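Local coordinates for protein tryptophan halogenase superfamily (Brevundimonas sp. BAL3, PDB 6FRL) that catalyses flavin-dependent halogenation, preferring bromination over chlorination, probably on electron-rich aromatic substrates such as indoles, at residues T58-R63 / V160-L165; G87-D92 / A265-V270; S330-K335 / E381-T386; A186-R191 / L207-G212. One frame throughout, in Å; residues are numbered along the deposited sequence.

Contact 1 of 4, residues T58-R63 / V160-L165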
loop_
_atom_site.group_PDB
_atom_site.type_symbol
_atom_site.label_atom_id
_atom_site.label_comp_id
_atom_site.label_asym_id
_atom_site.label_seq_id
_atom_site.Cartn_x
_atom_site.Cartn_y
_atom_site.Cartn_z
ATOM N N THR B 58 -23.926 -0.485 -1.986
ATOM C CA THR B 58 -22.605 -0.274 -2.562
ATOM C C THR B 58 -21.648 0.359 -1.544
ATOM O O THR B 58 -22.068 0.724 -0.436
ATOM C CB THR B 58 -22.683 0.689 -3.766
ATOM O OG1 THR B 58 -23.345 1.904 -3.369
ATOM C CG2 THR B 58 -23.390 0.039 -4.936
ATOM N N ILE B 59 -20.379 0.480 -1.929
ATOM C CA ILE B 59 -19.397 1.275 -1.217
ATOM C C ILE B 59 -19.042 2.510 -2.076
ATOM O O ILE B 59 -19.433 2.602 -3.234
ATOM C CB ILE B 59 -18.151 0.424 -0.804
ATOM C CG1 ILE B 59 -17.444 -0.211 -2.006
ATOM C CG2 ILE B 59 -18.545 -0.686 0.155
ATOM C CD1 ILE B 59 -16.122 -0.833 -1.618
ATOM N N PRO B 60 -18.321 3.486 -1.502
ATOM C CA PRO B 60 -18.124 4.745 -2.238
ATOM C C PRO B 60 -17.330 4.687 -3.568
ATOM O O PRO B 60 -17.439 5.622 -4.404
ATOM C CB PRO B 60 -17.410 5.627 -1.215
ATOM C CG PRO B 60 -17.855 5.080 0.104
ATOM C CD PRO B 60 -17.827 3.610 -0.117
ATOM N N THR B 61 -16.548 3.632 -3.770
ATOM C CA THR B 61 -15.899 3.440 -5.047
ATOM C C THR B 61 -16.912 3.599 -6.224
ATOM O O THR B 61 -16.554 4.141 -7.253
ATOM C CB THR B 61 -15.174 2.072 -5.134
ATOM O OG1 THR B 61 -16.101 0.990 -4.879
ATOM C CG2 THR B 61 -14.000 1.988 -4.173
ATOM N N ILE B 62 -18.163 3.160 -6.073
ATOM C CA ILE B 62 -19.147 3.211 -7.192
ATOM C C ILE B 62 -19.389 4.649 -7.724
ATOM O O ILE B 62 -19.632 4.834 -8.915
ATOM C CB ILE B 62 -20.494 2.511 -6.829
ATOM C CG1 ILE B 62 -21.294 2.147 -8.066
ATOM C CG2 ILE B 62 -21.390 3.419 -5.997
ATOM C CD1 ILE B 62 -20.620 1.200 -9.025
ATOM N N ARG B 63 -19.287 5.651 -6.852
ATOM C CA ARG B 63 -19.448 7.062 -7.265
ATOM C C ARG B 63 -18.267 7.500 -8.117
ATOM O O ARG B 63 -18.461 8.282 -9.043
ATOM C CB ARG B 63 -19.682 8.024 -6.068
ATOM C CG ARG B 63 -20.918 7.634 -5.211
ATOM C CD ARG B 63 -21.327 8.647 -4.144
ATOM N NE ARG B 63 -20.163 9.157 -3.432
ATOM C CZ ARG B 63 -19.537 10.300 -3.682
ATOM N NH1 ARG B 63 -19.970 11.149 -4.620
ATOM N NH2 ARG B 63 -18.469 10.608 -2.963
ATOM N N VAL B 160 -14.109 14.711 7.617
ATOM C CA VAL B 160 -13.962 13.858 6.438
ATOM C C VAL B 160 -14.806 12.600 6.595
ATOM O O VAL B 160 -14.598 11.821 7.514
ATOM C CB VAL B 160 -12.489 13.421 6.191
ATOM C CG1 VAL B 160 -12.369 12.647 4.876
ATOM C CG2 VAL B 160 -11.573 14.636 6.156
ATOM N N PHE B 161 -15.752 12.414 5.684
ATOM C CA PHE B 161 -16.523 11.164 5.556
ATOM C C PHE B 161 -16.802 10.960 4.067
ATOM O O PHE B 161 -16.677 11.919 3.287
ATOM C CB PHE B 161 -17.840 11.186 6.383
ATOM C CG PHE B 161 -18.820 12.262 5.963
ATOM C CD1 PHE B 161 -18.615 13.581 6.323
ATOM C CD2 PHE B 161 -19.961 11.956 5.231
ATOM C CE1 PHE B 161 -19.530 14.574 5.963
ATOM C CE2 PHE B 161 -20.861 12.958 4.843
ATOM C CZ PHE B 161 -20.642 14.266 5.223
ATOM N N ASP B 162 -17.152 9.730 3.674
ATOM C CA ASP B 162 -17.649 9.475 2.314
ATOM C C ASP B 162 -19.047 8.830 2.355
ATOM O O ASP B 162 -19.614 8.572 3.443
ATOM C CB ASP B 162 -16.604 8.684 1.515
ATOM C CG ASP B 162 -16.635 8.973 -0.008
ATOM O OD1 ASP B 162 -17.505 9.735 -0.514
ATOM O OD2 ASP B 162 -15.775 8.380 -0.697
ATOM N N TRP B 163 -19.624 8.619 1.183
ATOM C CA TRP B 163 -20.989 8.094 1.078
ATOM C C TRP B 163 -21.177 7.327 -0.213
ATOM O O TRP B 163 -20.423 7.510 -1.176
ATOM C CB TRP B 163 -21.990 9.243 1.149
ATOM C CG TRP B 163 -21.960 10.223 -0.038
ATOM C CD1 TRP B 163 -21.032 11.206 -0.287
ATOM C CD2 TRP B 163 -22.927 10.306 -1.110
ATOM N NE1 TRP B 163 -21.353 11.871 -1.455
ATOM C CE2 TRP B 163 -22.517 11.345 -1.966
ATOM C CE3 TRP B 163 -24.090 9.596 -1.423
ATOM C CZ2 TRP B 163 -23.225 11.685 -3.086
ATOM C CZ3 TRP B 163 -24.805 9.947 -2.565
ATOM C CH2 TRP B 163 -24.373 10.972 -3.371
ATOM N N ALA B 164 -22.196 6.479 -0.234
ATOM C CA ALA B 164 -22.460 5.618 -1.391
ATOM C C ALA B 164 -23.960 5.563 -1.660
ATOM O O ALA B 164 -24.697 6.400 -1.134
ATOM C CB ALA B 164 -21.865 4.209 -1.158
ATOM N N LEU B 165 -24.391 4.597 -2.483
ATOM C CA LEU B 165 -25.799 4.461 -2.855
ATOM C C LEU B 165 -26.460 3.159 -2.416
ATOM O O LEU B 165 -25.819 2.073 -2.350
ATOM C CB LEU B 165 -25.957 4.550 -4.379
ATOM C CG LEU B 165 -25.243 5.662 -5.125
ATOM C CD1 LEU B 165 -25.601 5.593 -6.613
ATOM C CD2 LEU B 165 -25.590 7.003 -4.505
HETATM O O HOH W 1 -15.633 8.353 -3.360
#
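R63 lies flat on the indole of W163, the guanidinium and ring planes only 14° apart, and this stack forms the tight part of the contact. R63 CZ sits 3.7 Å from the centroid of the five-membered ring of W163 in a cation-pi interaction, while R63 CD covers the six-membered ring at 3.6 Å from its centroid, nearly on the ring normal. The bend of the arginine at chi3 (-44°) lets both the methylene and the cationic end use the same ring face. Two bonds fix the rotation of the guanidinium: R63 NE gives its hydrogen to W163 O at 2.8 Å, from above the carbonyl plane, and R63 NH2 makes a salt bridge to the syn lone pair of D162 OD1 at 2.8 Å. The third nitrogen, NH1, is paired with D73. Behind this grip, residues 164-168 form the central strand of a three-stranded antiparallel sheet, between 55-57 and 83-85, and the loop from 55-57 into helix 61-68 folds over it. In that buried zone A164 CB presses on I59 C at 3.4 Å, and T58 OG1 donates to a lone pair of L165 O at 2.7 Å. P60 and D162 form the more exposed side, running alongside each other in opposite senses; P60 CB lies 3.2 Å from D162 OD2, and a water donates to that oxygen and weakly to P60 O.

Contact 2 of 4, residues G87-D92 / A265-V270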
loop_
_atom_site.group_PDB
_atom_site.type_symbol
_atom_site.label_atom_id
_atom_site.label_comp_id
_atom_site.label_asym_id
_atom_site.label_seq_id
_atom_site.Cartn_x
_atom_site.Cartn_y
_atom_site.Cartn_z
ATOM N N GLY B 87 -23.257 4.207 5.692
ATOM C CA GLY B 87 -22.624 3.040 6.330
ATOM C C GLY B 87 -23.617 1.900 6.551
ATOM O O GLY B 87 -24.739 1.934 6.029
ATOM N N ILE B 88 -23.236 0.897 7.323
ATOM C CA ILE B 88 -24.149 -0.226 7.614
ATOM C C ILE B 88 -24.392 -0.300 9.095
ATOM O O ILE B 88 -23.462 -0.130 9.892
ATOM C CB ILE B 88 -23.557 -1.578 7.177
ATOM C CG1 ILE B 88 -23.226 -1.558 5.685
ATOM C CG2 ILE B 88 -24.494 -2.742 7.522
ATOM C CD1 ILE B 88 -22.485 -2.812 5.218
ATOM N N ARG B 89 -25.638 -0.566 9.469
ATOM C CA ARG B 89 -26.017 -0.627 10.874
ATOM C C ARG B 89 -26.228 -2.066 11.342
ATOM O O ARG B 89 -27.116 -2.737 10.853
ATOM C CB ARG B 89 -27.260 0.210 11.092
ATOM C CG ARG B 89 -27.571 0.438 12.556
ATOM C CD ARG B 89 -28.612 1.509 12.719
ATOM N NE ARG B 89 -28.825 1.832 14.128
ATOM C CZ ARG B 89 -29.435 2.928 14.575
ATOM N NH1 ARG B 89 -29.931 3.827 13.741
ATOM N NH2 ARG B 89 -29.557 3.123 15.882
ATOM N N PHE B 90 -25.385 -2.526 12.265
ATOM C CA PHE B 90 -25.415 -3.917 12.774
ATOM C C PHE B 90 -26.217 -3.989 14.082
ATOM O O PHE B 90 -25.848 -3.354 15.095
ATOM C CB PHE B 90 -23.996 -4.459 12.972
ATOM C CG PHE B 90 -23.278 -4.700 11.683
ATOM C CD1 PHE B 90 -23.470 -5.860 10.978
ATOM C CD2 PHE B 90 -22.468 -3.715 11.121
ATOM C CE1 PHE B 90 -22.861 -6.049 9.744
ATOM C CE2 PHE B 90 -21.846 -3.917 9.899
ATOM C CZ PHE B 90 -22.037 -5.080 9.211
ATOM N N LEU B 91 -27.333 -4.727 14.027
ATOM C CA LEU B 91 -28.294 -4.847 15.135
ATOM C C LEU B 91 -28.310 -6.264 15.646
ATOM O O LEU B 91 -28.340 -7.218 14.837
ATOM C CB LEU B 91 -29.704 -4.432 14.695
ATOM C CG LEU B 91 -29.799 -2.970 14.228
ATOM C CD1 LEU B 91 -31.141 -2.633 13.604
ATOM C CD2 LEU B 91 -29.483 -2.036 15.384
ATOM N N ASP B 92 -28.206 -6.381 16.977
ATOM C CA ASP B 92 -28.353 -7.646 17.720
ATOM C C ASP B 92 -27.241 -8.693 17.480
ATOM O O ASP B 92 -27.491 -9.870 17.722
ATOM C CB ASP B 92 -29.751 -8.299 17.502
ATOM C CG ASP B 92 -30.918 -7.344 17.800
ATOM O OD1 ASP B 92 -30.814 -6.387 18.615
ATOM O OD2 ASP B 92 -31.976 -7.556 17.215
ATOM N N ALA B 265 -34.081 5.558 5.599
ATOM C CA ALA B 265 -32.900 5.930 6.388
ATOM C C ALA B 265 -31.648 5.934 5.481
ATOM O O ALA B 265 -31.572 5.135 4.530
ATOM C CB ALA B 265 -32.710 4.940 7.550
ATOM N N PRO B 266 -30.650 6.772 5.796
ATOM C CA PRO B 266 -29.376 6.785 5.062
ATOM C C PRO B 266 -28.361 5.719 5.527
ATOM O O PRO B 266 -27.167 6.004 5.675
ATOM C CB PRO B 266 -28.841 8.202 5.326
ATOM C CG PRO B 266 -29.365 8.543 6.672
ATOM C CD PRO B 266 -30.650 7.746 6.903
ATOM N N PHE B 267 -28.839 4.501 5.724
ATOM C CA PHE B 267 -27.984 3.367 6.041
ATOM C C PHE B 267 -28.685 2.053 5.729
ATOM O O PHE B 267 -29.921 1.994 5.636
ATOM C CB PHE B 267 -27.566 3.382 7.492
ATOM C CG PHE B 267 -28.706 3.509 8.459
ATOM C CD1 PHE B 267 -29.468 2.400 8.789
ATOM C CD2 PHE B 267 -29.005 4.752 9.057
ATOM C CE1 PHE B 267 -30.519 2.523 9.709
ATOM C CE2 PHE B 267 -30.040 4.882 9.966
ATOM C CZ PHE B 267 -30.817 3.768 10.277
ATOM N N THR B 268 -27.881 1.005 5.566
ATOM C CA THR B 268 -28.387 -0.348 5.383
ATOM C C THR B 268 -28.563 -0.958 6.776
ATOM O O THR B 268 -27.714 -0.742 7.661
ATOM C CB THR B 268 -27.379 -1.140 4.548
ATOM O OG1 THR B 268 -27.194 -0.465 3.308
ATOM C CG2 THR B 268 -27.852 -2.546 4.290
ATOM N N ARG B 269 -29.663 -1.685 6.981
ATOM C CA ARG B 269 -29.876 -2.424 8.250
ATOM C C ARG B 269 -29.420 -3.853 8.110
ATOM O O ARG B 269 -29.848 -4.517 7.176
ATOM C CB ARG B 269 -31.335 -2.451 8.658
ATOM C CG ARG B 269 -31.847 -1.156 9.261
ATOM C CD ARG B 269 -33.372 -1.118 9.244
ATOM N NE ARG B 269 -33.850 0.249 9.100
ATOM C CZ ARG B 269 -33.860 1.140 10.079
ATOM N NH1 ARG B 269 -33.429 0.832 11.320
ATOM N NH2 ARG B 269 -34.295 2.374 9.815
ATOM N N VAL B 270 -28.555 -4.316 9.022
ATOM C CA VAL B 270 -28.190 -5.738 9.080
ATOM C C VAL B 270 -28.483 -6.307 10.457
ATOM O O VAL B 270 -27.764 -6.028 11.386
ATOM C CB VAL B 270 -26.724 -5.984 8.686
ATOM C CG1 VAL B 270 -26.346 -7.445 8.872
ATOM C CG2 VAL B 270 -26.506 -5.600 7.227
#
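I88, R89 and F90 pair in parallel register with T268, R269 and V270, joining strands 87-91 and 268-273 within a mixed seven-stranded sheet; the short segments run at 27° to each other. R89 is bonded through both its backbone N and its backbone O: R89 N donates to T268 O at 2.8 Å, and R89 O accepts from V270 N at 2.8 Å. L91 N to V270 O extends the ladder, whereas T268 N to G87 O, at 3.3 Å, is weak. On the face of I88 and F90, V270 divides its methyls: CG2 meets I88 CG2 at 3.5 Å and CG1 lies 3.9 Å from F90 CE1. On the other face the extended R89 chain passes over the ring of F267. Further out, R89 NH2 is held in a salt bridge by D99 on strand 99-103, and T268 OG1 is bonded to H166. V270 and T268 also touch W277 and I281 of strand 276-282, which carries the WxWxIP signature of flavin-dependent halogenases. With its CG anti to the backbone N (chi1 -168°), R89 brings CD to 4.1 Å from the F267 ring centroid, 27° off the normal.

Contact 3 of 4, residues S330-K335 / E381-T386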
loop_
_atom_site.group_PDB
_atom_site.type_symbol
_atom_site.label_atom_id
_atom_site.label_comp_id
_atom_site.label_asym_id
_atom_site.label_seq_id
_atom_site.Cartn_x
_atom_site.Cartn_y
_atom_site.Cartn_z
ATOM N N SER B 330 -10.942 -20.656 -9.498
ATOM C CA SER B 330 -9.525 -20.922 -9.189
ATOM C C SER B 330 -8.537 -19.973 -9.863
ATOM O O SER B 330 -7.512 -19.615 -9.293
ATOM C CB SER B 330 -9.178 -22.384 -9.530
ATOM O OG SER B 330 -9.985 -23.252 -8.756
ATOM N N GLN B 331 -8.833 -19.609 -11.108
ATOM C CA GLN B 331 -8.155 -18.526 -11.785
ATOM C C GLN B 331 -9.256 -17.716 -12.468
ATOM O O GLN B 331 -10.119 -18.270 -13.102
ATOM C CB GLN B 331 -7.040 -19.047 -12.711
ATOM C CG GLN B 331 -7.386 -19.508 -14.110
ATOM C CD GLN B 331 -6.170 -20.177 -14.791
ATOM O OE1 GLN B 331 -5.800 -21.274 -14.391
ATOM N NE2 GLN B 331 -5.544 -19.517 -15.793
ATOM N N ALA B 332 -9.270 -16.411 -12.280
ATOM C CA ALA B 332 -10.346 -15.600 -12.829
ATOM C C ALA B 332 -10.149 -15.330 -14.319
ATOM O O ALA B 332 -11.121 -15.021 -15.017
ATOM C CB ALA B 332 -10.512 -14.280 -12.054
ATOM N N TRP B 333 -8.903 -15.437 -14.773
ATOM C CA TRP B 333 -8.509 -15.290 -16.178
ATOM C C TRP B 333 -7.789 -16.567 -16.659
ATOM O O TRP B 333 -6.751 -16.980 -16.089
ATOM C CB TRP B 333 -7.568 -14.096 -16.326
ATOM C CG TRP B 333 -7.175 -13.646 -17.711
ATOM C CD1 TRP B 333 -7.196 -14.364 -18.874
ATOM C CD2 TRP B 333 -6.632 -12.378 -18.052
ATOM N NE1 TRP B 333 -6.714 -13.626 -19.917
ATOM C CE2 TRP B 333 -6.360 -12.395 -19.450
ATOM C CE3 TRP B 333 -6.339 -11.230 -17.317
ATOM C CZ2 TRP B 333 -5.810 -11.308 -20.121
ATOM C CZ3 TRP B 333 -5.805 -10.133 -17.974
ATOM C CH2 TRP B 333 -5.545 -10.177 -19.374
ATOM N N ALA B 334 -8.355 -17.190 -17.698
ATOM C CA ALA B 334 -7.728 -18.325 -18.367
ATOM C C ALA B 334 -7.767 -18.097 -19.879
ATOM O O ALA B 334 -8.772 -17.669 -20.419
ATOM C CB ALA B 334 -8.457 -19.608 -18.004
ATOM N N LYS B 335 -6.671 -18.401 -20.550
ATOM C CA LYS B 335 -6.548 -18.220 -21.993
ATOM C C LYS B 335 -6.940 -16.791 -22.414
ATOM O O LYS B 335 -6.231 -15.851 -22.054
ATOM C CB LYS B 335 -7.255 -19.357 -22.742
ATOM C CG LYS B 335 -6.511 -20.688 -22.576
ATOM C CD LYS B 335 -7.307 -21.904 -22.991
ATOM C CE LYS B 335 -6.648 -23.200 -22.508
ATOM N NZ LYS B 335 -5.305 -23.357 -23.138
ATOM N N GLU B 381 -0.280 -12.170 -12.859
ATOM C CA GLU B 381 -0.519 -11.014 -11.995
ATOM C C GLU B 381 -2.018 -10.753 -11.751
ATOM O O GLU B 381 -2.418 -10.567 -10.627
ATOM C CB GLU B 381 0.162 -9.754 -12.574
ATOM C CG GLU B 381 0.066 -8.483 -11.723
ATOM C CD GLU B 381 0.736 -8.594 -10.341
ATOM O OE1 GLU B 381 0.390 -7.737 -9.487
ATOM O OE2 GLU B 381 1.531 -9.560 -10.096
ATOM N N PHE B 382 -2.833 -10.742 -12.809
ATOM C CA PHE B 382 -4.292 -10.563 -12.679
ATOM C C PHE B 382 -4.861 -11.631 -11.765
ATOM O O PHE B 382 -5.635 -11.328 -10.865
ATOM C CB PHE B 382 -4.981 -10.603 -14.049
ATOM C CG PHE B 382 -6.469 -10.281 -14.023
ATOM C CD1 PHE B 382 -7.408 -11.222 -13.601
ATOM C CD2 PHE B 382 -6.938 -9.065 -14.501
ATOM C CE1 PHE B 382 -8.770 -10.920 -13.598
ATOM C CE2 PHE B 382 -8.308 -8.766 -14.502
ATOM C CZ PHE B 382 -9.222 -9.694 -14.050
ATOM N N ASN B 383 -4.463 -12.871 -11.980
ATOM C CA ASN B 383 -4.992 -13.996 -11.192
ATOM C C ASN B 383 -4.580 -13.909 -9.753
ATOM O O ASN B 383 -5.409 -14.163 -8.857
ATOM C CB ASN B 383 -4.631 -15.360 -11.815
ATOM C CG ASN B 383 -5.458 -15.657 -13.060
ATOM O OD1 ASN B 383 -6.613 -15.225 -13.162
ATOM N ND2 ASN B 383 -4.869 -16.393 -14.026
ATOM N N ASP B 384 -3.338 -13.478 -9.532
ATOM C CA ASP B 384 -2.802 -13.319 -8.179
ATOM C C ASP B 384 -3.484 -12.182 -7.397
ATOM O O ASP B 384 -3.896 -12.367 -6.256
ATOM C CB ASP B 384 -1.269 -13.144 -8.203
ATOM C CG ASP B 384 -0.661 -13.255 -6.802
ATOM O OD1 ASP B 384 -0.727 -14.337 -6.181
ATOM O OD2 ASP B 384 -0.152 -12.238 -6.305
ATOM N N GLN B 385 -3.617 -11.015 -8.013
ATOM C CA GLN B 385 -4.297 -9.888 -7.360
ATOM C C GLN B 385 -5.727 -10.299 -6.983
ATOM O O GLN B 385 -6.135 -10.147 -5.831
ATOM C CB GLN B 385 -4.320 -8.630 -8.263
ATOM C CG GLN B 385 -2.973 -8.001 -8.564
ATOM C CD GLN B 385 -3.055 -6.703 -9.388
ATOM O OE1 GLN B 385 -4.109 -6.058 -9.505
ATOM N NE2 GLN B 385 -1.912 -6.310 -9.969
ATOM N N THR B 386 -6.471 -10.828 -7.957
ATOM C CA THR B 386 -7.888 -11.207 -7.773
ATOM C C THR B 386 -8.100 -12.192 -6.612
ATOM O O THR B 386 -8.988 -12.008 -5.767
ATOM C CB THR B 386 -8.472 -11.792 -9.093
ATOM O OG1 THR B 386 -8.226 -10.890 -10.194
ATOM C CG2 THR B 386 -9.971 -12.054 -8.962
HETATM O O HOH W 2 -7.746 -15.558 -9.556
#
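N383, on helix 376-402, grips the backbone of W333 through both ends of its side-chain amide. W333 N donates to N383 OD1 at 2.8 Å, on a lone pair in the carbonyl plane, and N383 ND2 returns a bond to W333 O at 2.9 Å, nearly straight at 163°. The same W333 O also accepts from Q331 NE2 at 2.8 Å, so two side-chain amides converge on one carbonyl. A water adds a second link, taking the hydrogen of A332 N and donating to N383 O. The aromatic contact is an edge-to-face (T-shaped) pair: the edge of the W333 indole points at the face of F382, the planes 84° apart, with W333 CE3 3.4 Å from F382 CG. F382 CG, anti to the backbone N (chi1 -174°), turns the ring face to the indole. Apolar packing is smaller, A332 CB lying 3.8 Å from T386 CG2 and 4.1 Å from F382 CE1. Strand 333-334 is one of two outermost strands of the Rossmann-type sheet. The asparagine, offering acceptor and donor, meets the peptide groups of this edge much as a neighbouring strand would, while the rings meet through carbon atoms and the indole NE1 bonds K335 O.

Contact 4 of 4, residues A186-R191 / L207-G212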
loop_
_atom_site.group_PDB
_atom_site.type_symbol
_atom_site.label_atom_id
_atom_site.label_comp_id
_atom_site.label_asym_id
_atom_site.label_seq_id
_atom_site.Cartn_x
_atom_site.Cartn_y
_atom_site.Cartn_z
ATOM N N ALA B 186 -22.255 -2.746 -29.616
ATOM C CA ALA B 186 -23.307 -3.618 -30.208
ATOM C C ALA B 186 -24.021 -4.443 -29.153
ATOM O O ALA B 186 -23.436 -4.791 -28.135
ATOM C CB ALA B 186 -22.694 -4.558 -31.269
ATOM N N ARG B 187 -25.273 -4.784 -29.419
ATOM C CA ARG B 187 -26.072 -5.613 -28.507
ATOM C C ARG B 187 -26.792 -6.682 -29.321
ATOM O O ARG B 187 -27.357 -6.380 -30.364
ATOM C CB ARG B 187 -27.088 -4.770 -27.716
ATOM C CG ARG B 187 -27.982 -5.640 -26.817
ATOM C CD ARG B 187 -28.905 -4.835 -25.943
ATOM N NE ARG B 187 -29.820 -5.686 -25.172
ATOM C CZ ARG B 187 -30.974 -6.204 -25.610
ATOM N NH1 ARG B 187 -31.392 -6.009 -26.858
ATOM N NH2 ARG B 187 -31.713 -6.950 -24.788
ATOM N N ILE B 188 -26.755 -7.924 -28.838
ATOM C CA ILE B 188 -27.342 -9.056 -29.513
ATOM C C ILE B 188 -28.215 -9.783 -28.522
ATOM O O ILE B 188 -27.706 -10.359 -27.559
ATOM C CB ILE B 188 -26.272 -10.026 -30.031
ATOM C CG1 ILE B 188 -25.433 -9.358 -31.125
ATOM C CG2 ILE B 188 -26.933 -11.310 -30.552
ATOM C CD1 ILE B 188 -24.235 -10.178 -31.597
ATOM N N ASP B 189 -29.521 -9.780 -28.780
ATOM C CA ASP B 189 -30.496 -10.502 -27.967
ATOM C C ASP B 189 -30.599 -11.908 -28.530
ATOM O O ASP B 189 -31.074 -12.090 -29.641
ATOM C CB ASP B 189 -31.842 -9.781 -28.011
ATOM C CG ASP B 189 -32.826 -10.291 -26.966
ATOM O OD1 ASP B 189 -32.656 -11.402 -26.382
ATOM O OD2 ASP B 189 -33.809 -9.554 -26.736
ATOM N N ALA B 190 -30.138 -12.900 -27.764
ATOM C CA ALA B 190 -30.023 -14.282 -28.257
ATOM C C ALA B 190 -29.510 -15.214 -27.174
ATOM O O ALA B 190 -28.635 -14.828 -26.393
ATOM C CB ALA B 190 -29.071 -14.334 -29.440
ATOM N N ARG B 191 -30.067 -16.428 -27.121
ATOM C CA ARG B 191 -29.501 -17.532 -26.329
ATOM C C ARG B 191 -28.268 -18.121 -27.024
ATOM O O ARG B 191 -28.184 -18.120 -28.247
ATOM C CB ARG B 191 -30.533 -18.644 -26.123
ATOM C CG ARG B 191 -31.725 -18.276 -25.274
ATOM C CD ARG B 191 -32.594 -19.500 -24.992
ATOM N NE ARG B 191 -33.960 -19.112 -24.599
ATOM C CZ ARG B 191 -34.858 -19.891 -23.981
ATOM N NH1 ARG B 191 -34.570 -21.150 -23.631
ATOM N NH2 ARG B 191 -36.068 -19.398 -23.698
ATOM N N LEU B 207 -18.826 -17.626 -30.158
ATOM C CA LEU B 207 -20.079 -18.161 -29.626
ATOM C C LEU B 207 -20.984 -18.570 -30.785
ATOM O O LEU B 207 -21.047 -17.869 -31.791
ATOM C CB LEU B 207 -20.828 -17.118 -28.805
ATOM C CG LEU B 207 -20.124 -16.352 -27.712
ATOM C CD1 LEU B 207 -21.090 -15.362 -27.094
ATOM C CD2 LEU B 207 -19.615 -17.298 -26.654
ATOM N N THR B 208 -21.688 -19.689 -30.625
ATOM C CA THR B 208 -22.683 -20.133 -31.592
ATOM C C THR B 208 -24.054 -19.897 -30.984
ATOM O O THR B 208 -24.389 -20.459 -29.926
ATOM C CB THR B 208 -22.489 -21.623 -31.993
ATOM O OG1 THR B 208 -21.278 -21.772 -32.761
ATOM C CG2 THR B 208 -23.684 -22.157 -32.821
ATOM N N LEU B 209 -24.856 -19.069 -31.655
ATOM C CA LEU B 209 -26.194 -18.721 -31.151
ATOM C C LEU B 209 -27.215 -19.814 -31.484
ATOM O O LEU B 209 -26.924 -20.700 -32.282
ATOM C CB LEU B 209 -26.628 -17.378 -31.731
ATOM C CG LEU B 209 -25.631 -16.220 -31.604
ATOM C CD1 LEU B 209 -26.237 -14.895 -32.055
ATOM C CD2 LEU B 209 -25.133 -16.095 -30.164
ATOM N N ASP B 210 -28.396 -19.748 -30.859
ATOM C CA ASP B 210 -29.554 -20.634 -31.188
ATOM C C ASP B 210 -29.928 -20.628 -32.665
ATOM O O ASP B 210 -30.199 -21.677 -33.217
ATOM C CB ASP B 210 -30.818 -20.263 -30.371
ATOM C CG ASP B 210 -31.027 -21.141 -29.140
ATOM O OD1 ASP B 210 -30.459 -22.249 -29.038
ATOM O OD2 ASP B 210 -31.807 -20.726 -28.268
ATOM N N ASP B 211 -29.920 -19.462 -33.302
ATOM C CA ASP B 211 -30.170 -19.355 -34.751
ATOM C C ASP B 211 -28.986 -19.753 -35.668
ATOM O O ASP B 211 -29.127 -19.719 -36.894
ATOM C CB ASP B 211 -30.772 -17.967 -35.133
ATOM C CG ASP B 211 -29.799 -16.801 -34.972
ATOM O OD1 ASP B 211 -28.573 -16.987 -35.085
ATOM O OD2 ASP B 211 -30.281 -15.665 -34.753
ATOM N N GLY B 212 -27.829 -20.092 -35.093
ATOM C CA GLY B 212 -26.676 -20.566 -35.861
ATOM C C GLY B 212 -25.660 -19.492 -36.235
ATOM O O GLY B 212 -24.597 -19.817 -36.789
#
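A Rossmann-type sheet, whose strand 13-17 leads into a glycine-rich turn consistent with dinucleotide binding, ends on one side at strand 186-189, and this contact links that edge to the small antiparallel sheet that follows it. The chain leaves 186-189, runs through 192-197 and returns as 204-209, so residues beyond the edge strand meet the end of the returning strand. A single backbone bond joins them: D210 N donates to R191 O at 3.1 Å, with an N-H...O angle of 158°. L209 CA lies 3.6 Å from the same R191 O in a CA-H...O contact. Beneath this bond the packing is apolar and made by one branch of L209. L209 CD1 touches I188 CG2 and A190 CB, each at 3.9 Å, and the isoleucine and leucine side chains run roughly perpendicular. On the exposed side D210 OD2 lies against the methylenes of R191, 3.2 Å from R191 CB and 3.6 Å from R191 CD. The extended arginine carries its guanidinium onward; the nearest charged atoms, R191 NE and D210 OD2, are 4.5 Å apart with the oxygen well out of the guanidinium plane, so no N-H points at it. L209 to G212 form a type I turn closed by G212 N to L209 O, leading into strand 214-216. V215 of that strand touches both I188 and L209, while I188 also packs on T42 of the adjacent parallel strand 40-45.

How the contacts relate
From the N terminus, residues 58-63 open contact 1 and 87-92 open contact 2 before 160-165 close the first loop; the two contacts cross, their nearest atoms about 6 Å apart. Contact 4 then opens and closes between 186 and 212, within the long excursion that 265-270 end by completing contact 2. Contact 3 follows separately, joining 330-335 to 381-386. Contact 1 fastens the start of helix 61-68 to the three-stranded sheet, contact 2 pairs strands within the seven-stranded sheet, and contacts 3 and 4 meet opposite outermost strands of the Rossmann-type sheet, 333-334 and 186-189, with centres about 27 Å apart. Contact 2 lies across the chain's centre from both of them.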